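Local structure of cellulase IBT99 (Metagenomes, 6WBT) at residues K92-D97 against M288-G293; G116-M121 against E433-Y438. The protein probably hydrolyses 6-phospho-alpha-glucosides as a family 4 glycoside hydrolase that uses NAD and a metal ion. All blocks are in the same frame, centred on the assembly; numbering follows the deposited sequence.

Interaction 1: K92-D97 against M288-G293. With G6P (6-O-phosphono-alpha-D-glucopyranose), chain F.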
loop_
_atom_site.group_PDB
_atom_site.type_symbol
_atom_site.label_atom_id
_atom_site.label_comp_id
_atom_site.label_asym_id
_atom_site.label_seq_id
_atom_site.Cartn_x
_atom_site.Cartn_y
_atom_site.Cartn_z
ATOM N N LYS A 92 39.533 16.396 -10.520
ATOM C CA LYS A 92 40.583 15.384 -10.580
ATOM C C LYS A 92 40.012 13.983 -10.396
ATOM O O LYS A 92 40.382 13.054 -11.124
ATOM C CB LYS A 92 41.644 15.680 -9.519
ATOM C CG LYS A 92 42.278 14.445 -8.899
ATOM C CD LYS A 92 42.863 14.766 -7.533
ATOM C CE LYS A 92 43.230 13.502 -6.775
ATOM N NZ LYS A 92 43.667 13.802 -5.383
HETATM N N MSE A 93 39.111 13.814 -9.436
HETATM C CA MSE A 93 38.515 12.510 -9.173
HETATM C C MSE A 93 37.441 12.171 -10.200
HETATM O O MSE A 93 37.112 11.001 -10.397
HETATM C CB MSE A 93 37.927 12.460 -7.762
HETATM C CG MSE A 93 38.969 12.312 -6.668
HETATM SE SE MSE A 93 40.101 10.748 -6.942
HETATM C CE MSE A 93 38.709 9.393 -7.111
ATOM N N ARG A 94 36.899 13.199 -10.854
ATOM C CA ARG A 94 35.878 12.961 -11.868
ATOM C C ARG A 94 36.461 12.257 -13.087
ATOM O O ARG A 94 35.854 11.320 -13.617
ATOM C CB ARG A 94 35.219 14.278 -12.278
ATOM C CG ARG A 94 34.196 14.120 -13.387
ATOM C CD ARG A 94 33.528 15.436 -13.738
ATOM N NE ARG A 94 32.573 15.272 -14.830
ATOM C CZ ARG A 94 31.799 16.244 -15.300
ATOM N NH1 ARG A 94 31.861 17.459 -14.775
ATOM N NH2 ARG A 94 30.960 15.996 -16.296
ATOM N N VAL A 95 37.637 12.692 -13.545
ATOM C CA VAL A 95 38.252 12.050 -14.703
ATOM C C VAL A 95 38.734 10.651 -14.348
ATOM O O VAL A 95 38.819 9.778 -15.219
ATOM C CB VAL A 95 39.394 12.919 -15.263
ATOM C CG1 VAL A 95 38.919 14.344 -15.474
ATOM C CG2 VAL A 95 40.605 12.889 -14.343
ATOM N N LYS A 96 39.051 10.407 -13.074
ATOM C CA LYS A 96 39.466 9.069 -12.670
ATOM C C LYS A 96 38.278 8.120 -12.595
ATOM O O LYS A 96 38.424 6.923 -12.870
ATOM C CB LYS A 96 40.195 9.124 -11.327
ATOM C CG LYS A 96 40.932 7.842 -10.978
ATOM C CD LYS A 96 41.899 7.454 -12.086
ATOM C CE LYS A 96 42.561 6.116 -11.807
ATOM N NZ LYS A 96 43.443 5.694 -12.930
ATOM N N ASP A 97 37.097 8.629 -12.234
ATOM C CA ASP A 97 35.899 7.799 -12.260
ATOM C C ASP A 97 35.511 7.443 -13.690
ATOM O O ASP A 97 35.141 6.298 -13.973
ATOM C CB ASP A 97 34.746 8.514 -11.557
ATOM C CG ASP A 97 35.037 8.799 -10.098
ATOM O OD1 ASP A 97 36.089 8.347 -9.601
ATOM O OD2 ASP A 97 34.214 9.479 -9.451
HETATM N N MSE A 288 37.734 15.646 -18.408
HETATM C CA MSE A 288 38.940 16.227 -18.982
HETATM C C MSE A 288 38.605 17.427 -19.860
HETATM O O MSE A 288 39.388 18.371 -19.966
HETATM C CB MSE A 288 39.703 15.180 -19.796
HETATM C CG MSE A 288 40.458 14.166 -18.955
HETATM SE SE MSE A 288 41.275 12.775 -20.048
HETATM C CE MSE A 288 42.634 12.166 -18.793
ATOM N N GLN A 289 37.428 17.381 -20.487
ATOM C CA GLN A 289 37.015 18.470 -21.366
ATOM C C GLN A 289 36.711 19.737 -20.576
ATOM O O GLN A 289 37.094 20.838 -20.989
ATOM C CB GLN A 289 35.801 18.043 -22.190
ATOM C CG GLN A 289 36.057 16.827 -23.065
ATOM C CD GLN A 289 34.792 16.276 -23.686
ATOM O OE1 GLN A 289 33.819 17.001 -23.892
ATOM N NE2 GLN A 289 34.795 14.981 -23.983
ATOM N N VAL A 290 36.027 19.604 -19.436
ATOM C CA VAL A 290 35.748 20.774 -18.612
ATOM C C VAL A 290 37.001 21.259 -17.897
ATOM O O VAL A 290 37.056 22.418 -17.471
ATOM C CB VAL A 290 34.618 20.479 -17.606
ATOM C CG1 VAL A 290 33.416 19.876 -18.320
ATOM C CG2 VAL A 290 35.105 19.561 -16.498
ATOM N N ILE A 291 38.014 20.401 -17.752
ATOM C CA ILE A 291 39.292 20.851 -17.211
ATOM C C ILE A 291 40.012 21.730 -18.225
ATOM O O ILE A 291 40.543 22.794 -17.882
ATOM C CB ILE A 291 40.152 19.645 -16.791
ATOM C CG1 ILE A 291 39.596 19.013 -15.512
ATOM C CG2 ILE A 291 41.602 20.058 -16.595
ATOM C CD1 ILE A 291 40.374 17.802 -15.043
ATOM N N ASN A 292 40.034 21.309 -19.489
ATOM C CA ASN A 292 40.611 22.109 -20.561
ATOM C C ASN A 292 39.654 23.169 -21.089
ATOM O O ASN A 292 40.003 23.874 -22.042
ATOM C CB ASN A 292 41.056 21.202 -21.712
ATOM C CG ASN A 292 42.136 20.225 -21.298
ATOM O OD1 ASN A 292 42.898 20.482 -20.366
ATOM N ND2 ASN A 292 42.211 19.096 -21.994
ATOM N N GLY A 293 38.467 23.300 -20.501
ATOM C CA GLY A 293 37.489 24.252 -20.984
ATOM C C GLY A 293 36.963 25.191 -19.918
ATOM O O GLY A 293 37.457 26.314 -19.775
HETATM C C1 G6P F . 23.427 19.770 -16.342
HETATM C C2 G6P F . 23.285 18.565 -15.415
HETATM C C3 G6P F . 24.495 18.432 -14.499
HETATM C C4 G6P F . 25.784 18.477 -15.310
HETATM C C5 G6P F . 25.792 19.733 -16.173
HETATM C C6 G6P F . 27.075 19.879 -16.985
HETATM O O1 G6P F . 23.393 20.974 -15.569
HETATM O O2 G6P F . 22.102 18.709 -14.622
HETATM O O3 G6P F . 24.419 17.198 -13.779
HETATM O O4 G6P F . 26.913 18.485 -14.430
HETATM O O5 G6P F . 24.665 19.698 -17.051
HETATM O O6 G6P F . 28.019 18.870 -16.636
HETATM P P G6P F . 29.552 19.016 -17.104
HETATM O O1P G6P F . 29.952 17.616 -17.502
HETATM O O2P G6P F . 30.264 19.562 -15.890
HETATM O O3P G6P F . 29.479 19.988 -18.258
#
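An apolar helix-to-helix contact, in which Val95 meets Met288 and Ile291, joins helix 90-103 of the Rossmann-like NAD-binding part to helix 286-291 of the C-terminal part, beside the sugar-phosphate pocket. The backbones come close here, with 6.0 Å between Val95 CA and Met288 CA. One methyl does most of the touching: Val95 CG1 lies 3.4 Å from Met288 N and 3.8 Å from Met288 CG. The same methyl also meets the tip of Ile291, 3.8 Å from CD1, the two side chains crossing at about a right angle. Met288, a selenomethionine, also packs on Gln99, and Ile291 on Leu91.

Arg94 runs past this patch fully extended, CG anti to the backbone N (chi1 177°), which carries its guanidinium alongside Val290 to the glucose 6-phosphate. Arg94 NH1 gives O2P a nearly straight hydrogen bond of 2.9 Å (176°), and the phosphorus lies in the guanidinium plane, at its edge. Val290 flanks both partners, its CG2 4.2 Å from Arg94 NH1 and its CG1 near O3P. Arg286 and Arg294 also bond the ligand. This cationic setting, formed by residues from both parts of the chain, probably favours a 6-phosphorylated sugar over a neutral one.

Interaction 2: G116-M121 against E433-Y438. With NAD (nicotinamide-adenine-dinucleotide), chain G.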
loop_
_atom_site.group_PDB
_atom_site.type_symbol
_atom_site.label_atom_id
_atom_site.label_comp_id
_atom_site.label_asym_id
_atom_site.label_seq_id
_atom_site.Cartn_x
_atom_site.Cartn_y
_atom_site.Cartn_z
ATOM N N GLY A 116 28.895 7.733 -11.380
ATOM C CA GLY A 116 27.979 8.505 -10.567
ATOM C C GLY A 116 27.819 7.941 -9.172
ATOM O O GLY A 116 27.739 8.693 -8.197
HETATM N N MSE A 117 27.750 6.617 -9.066
HETATM C CA MSE A 117 27.666 5.954 -7.770
HETATM C C MSE A 117 28.934 6.191 -6.961
HETATM O O MSE A 117 28.884 6.364 -5.742
HETATM C CB MSE A 117 27.428 4.452 -7.952
HETATM C CG MSE A 117 26.070 4.109 -8.534
HETATM SE SE MSE A 117 25.721 2.194 -8.557
HETATM C CE MSE A 117 27.064 1.650 -9.858
ATOM N N THR A 118 30.077 6.191 -7.653
ATOM C CA THR A 118 31.343 6.497 -6.993
ATOM C C THR A 118 31.376 7.950 -6.536
ATOM O O THR A 118 31.777 8.248 -5.404
ATOM C CB THR A 118 32.509 6.203 -7.936
ATOM O OG1 THR A 118 32.465 4.827 -8.332
ATOM C CG2 THR A 118 33.834 6.491 -7.251
ATOM N N TYR A 119 30.960 8.868 -7.410
ATOM C CA TYR A 119 30.847 10.270 -7.027
ATOM C C TYR A 119 29.835 10.458 -5.902
ATOM O O TYR A 119 29.998 11.349 -5.061
ATOM C CB TYR A 119 30.459 11.103 -8.250
ATOM C CG TYR A 119 30.406 12.598 -8.024
ATOM C CD1 TYR A 119 31.222 13.217 -7.085
ATOM C CD2 TYR A 119 29.536 13.393 -8.759
ATOM C CE1 TYR A 119 31.168 14.583 -6.882
ATOM C CE2 TYR A 119 29.477 14.757 -8.564
ATOM C CZ TYR A 119 30.293 15.347 -7.626
ATOM O OH TYR A 119 30.230 16.708 -7.434
ATOM N N GLY A 120 28.797 9.620 -5.862
ATOM C CA GLY A 120 27.788 9.759 -4.826
ATOM C C GLY A 120 28.310 9.438 -3.439
ATOM O O GLY A 120 28.034 10.163 -2.480
HETATM N N MSE A 121 29.071 8.354 -3.312
HETATM C CA MSE A 121 29.575 7.926 -2.009
HETATM C C MSE A 121 30.621 8.890 -1.455
HETATM O O MSE A 121 30.845 8.944 -0.246
HETATM C CB MSE A 121 30.157 6.514 -2.093
HETATM C CG MSE A 121 29.116 5.427 -2.319
HETATM SE SE MSE A 121 29.656 3.715 -1.558
HETATM C CE MSE A 121 29.808 4.257 0.309
ATOM N N GLU A 433 40.036 1.402 -4.298
ATOM C CA GLU A 433 41.408 1.895 -4.264
ATOM C C GLU A 433 41.504 3.348 -4.711
ATOM O O GLU A 433 42.217 4.144 -4.090
ATOM C CB GLU A 433 42.303 1.009 -5.136
ATOM C CG GLU A 433 42.842 -0.221 -4.425
ATOM C CD GLU A 433 43.901 0.123 -3.397
ATOM O OE1 GLU A 433 44.520 1.200 -3.519
ATOM O OE2 GLU A 433 44.112 -0.681 -2.465
ATOM N N ALA A 434 40.798 3.714 -5.784
ATOM C CA ALA A 434 40.884 5.074 -6.302
ATOM C C ALA A 434 40.276 6.101 -5.355
ATOM O O ALA A 434 40.589 7.290 -5.470
ATOM C CB ALA A 434 40.202 5.163 -7.667
ATOM N N ASN A 435 39.422 5.672 -4.426
ATOM C CA ASN A 435 38.752 6.574 -3.498
ATOM C C ASN A 435 39.203 6.367 -2.057
ATOM O O ASN A 435 38.468 6.712 -1.126
ATOM C CB ASN A 435 37.235 6.413 -3.606
ATOM C CG ASN A 435 36.693 6.879 -4.942
ATOM O OD1 ASN A 435 36.126 7.966 -5.047
ATOM N ND2 ASN A 435 36.868 6.059 -5.971
ATOM N N LYS A 436 40.393 5.806 -1.852
ATOM C CA LYS A 436 40.934 5.647 -0.506
ATOM C C LYS A 436 41.239 7.021 0.077
ATOM O O LYS A 436 42.136 7.724 -0.399
ATOM C CB LYS A 436 42.179 4.764 -0.534
ATOM C CG LYS A 436 41.869 3.281 -0.398
ATOM C CD LYS A 436 43.025 2.410 -0.860
ATOM C CE LYS A 436 44.263 2.608 -0.005
ATOM N NZ LYS A 436 45.349 1.672 -0.408
ATOM N N GLY A 437 40.487 7.405 1.106
ATOM C CA GLY A 437 40.538 8.732 1.676
ATOM C C GLY A 437 39.261 9.523 1.496
ATOM O O GLY A 437 39.010 10.456 2.270
ATOM N N TYR A 438 38.450 9.175 0.499
ATOM C CA TYR A 438 37.161 9.813 0.253
ATOM C C TYR A 438 35.976 8.934 0.620
ATOM O O TYR A 438 34.994 9.433 1.173
ATOM C CB TYR A 438 37.042 10.217 -1.221
ATOM C CG TYR A 438 37.958 11.342 -1.642
ATOM C CD1 TYR A 438 37.734 12.642 -1.210
ATOM C CD2 TYR A 438 39.035 11.110 -2.488
ATOM C CE1 TYR A 438 38.563 13.678 -1.597
ATOM C CE2 TYR A 438 39.871 12.139 -2.881
ATOM C CZ TYR A 438 39.630 13.421 -2.432
ATOM O OH TYR A 438 40.457 14.450 -2.819
HETATM P PA NAD G . 34.552 22.401 -9.250
HETATM O O1A NAD G . 35.348 21.158 -9.036
HETATM O O2A NAD G . 35.023 23.367 -10.286
HETATM O O5B NAD G . 34.390 23.161 -7.844
HETATM C C5B NAD G . 33.827 22.449 -6.708
HETATM C C4B NAD G . 34.246 23.137 -5.431
HETATM O O4B NAD G . 33.739 22.399 -4.287
HETATM C C3B NAD G . 35.762 23.266 -5.200
HETATM O O3B NAD G . 36.076 24.603 -4.832
HETATM C C2B NAD G . 36.012 22.316 -4.023
HETATM O O2B NAD G . 37.163 22.623 -3.267
HETATM C C1B NAD G . 34.703 22.483 -3.265
HETATM N N9A NAD G . 34.448 21.444 -2.273
HETATM C C8A NAD G . 34.766 20.113 -2.377
HETATM N N7A NAD G . 34.425 19.411 -1.325
HETATM C C5A NAD G . 33.854 20.337 -0.465
HETATM C C6A NAD G . 33.298 20.213 0.823
HETATM N N6A NAD G . 33.228 19.065 1.490
HETATM N N1A NAD G . 32.817 21.337 1.406
HETATM C C2A NAD G . 32.893 22.490 0.730
HETATM N N3A NAD G . 33.392 22.724 -0.481
HETATM C C4A NAD G . 33.864 21.596 -1.036
HETATM O O3 NAD G . 33.036 21.997 -9.582
HETATM P PN NAD G . 31.985 22.538 -10.666
HETATM O O1N NAD G . 31.892 24.024 -10.553
HETATM O O2N NAD G . 32.312 21.944 -11.996
HETATM O O5D NAD G . 30.636 21.879 -10.108
HETATM C C5D NAD G . 30.283 22.131 -8.725
HETATM C C4D NAD G . 29.147 21.222 -8.329
HETATM O O4D NAD G . 27.940 21.652 -9.000
HETATM C C3D NAD G . 29.311 19.744 -8.711
HETATM O O3D NAD G . 28.931 18.921 -7.616
HETATM C C2D NAD G . 28.315 19.623 -9.868
HETATM O O2D NAD G . 27.910 18.297 -10.167
HETATM C C1D NAD G . 27.186 20.504 -9.348
HETATM N N1N NAD G . 26.212 20.872 -10.414
HETATM C C2N NAD G . 24.972 20.292 -10.432
HETATM C C3N NAD G . 24.061 20.601 -11.431
HETATM C C7N NAD G . 22.693 19.970 -11.360
HETATM O O7N NAD G . 22.117 19.660 -12.398
HETATM N N7N NAD G . 22.151 19.810 -10.160
HETATM C C4N NAD G . 24.436 21.485 -12.437
HETATM C C5N NAD G . 25.674 22.089 -12.388
HETATM C C6N NAD G . 26.545 21.772 -11.368
#
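Thr118 holds its methyl CG2 anti to the backbone N and its hydroxyl beside that N (chi1 -58°), while Asn435 sets CG anti to its own carbonyl carbon (chi1 -67°); methyl and amide thereby meet. Thr118 CG2 stands 3.3 Å from Asn435 ND2 and 3.5 Å from OD1, close to both ends of the amide, and the side chains approach at a slant. The polar groups find partners elsewhere: Thr118 OG1 bonds Ala114 O one helical turn back, Asn435 OD1 receives Arg122 NH1, and Asn435 ND2 reaches Met431 O. The buried amide is thus held at both ends while the methyl packs against it.

Asn435 is the first residue to leave helical angles after helix 421-434, so the contact sets the C-terminal end of that helix against helix 114-136, which belongs to the Rossmann-like NAD-binding part. Beyond this end the chain turns through Lys436 and Gly437, with Tyr438 N bonded to Asn435 O at 3.0 Å. Lys436 NZ bridges back to Glu433 OE1, 3.3 Å away, on the exposed side. Tyr438 CB points toward helix 114-136, but the ring leads away from it. Tyr119 leaves the same helix in another direction, and its OH donates to O3D of the nicotinamide ribose of NAD at 2.6 Å, with O3D in the ring plane at its edge.

How the interactions relate
From the N terminus, the chain enters helix 90-103, which carries 92-97, and passes almost directly into helix 114-136, which carries 116-121. It reaches 288-293 about 190 residues after 92-97, closing the loop of interaction 1, and 433-438 near the C terminus, closing the longer loop of interaction 2. The segments alternate, so the two loops cross instead of nesting. Interaction 1 ties helix 90-103 to helix 286-291, and interaction 2 ties helix 114-136 to the end of helix 421-434. The contacts, with centres 15 Å apart, also touch directly: Met93 CE packs 3.3 Å from Ala434 O, and Asp97 OD2 lies 3.7 Å from Thr118 CG2.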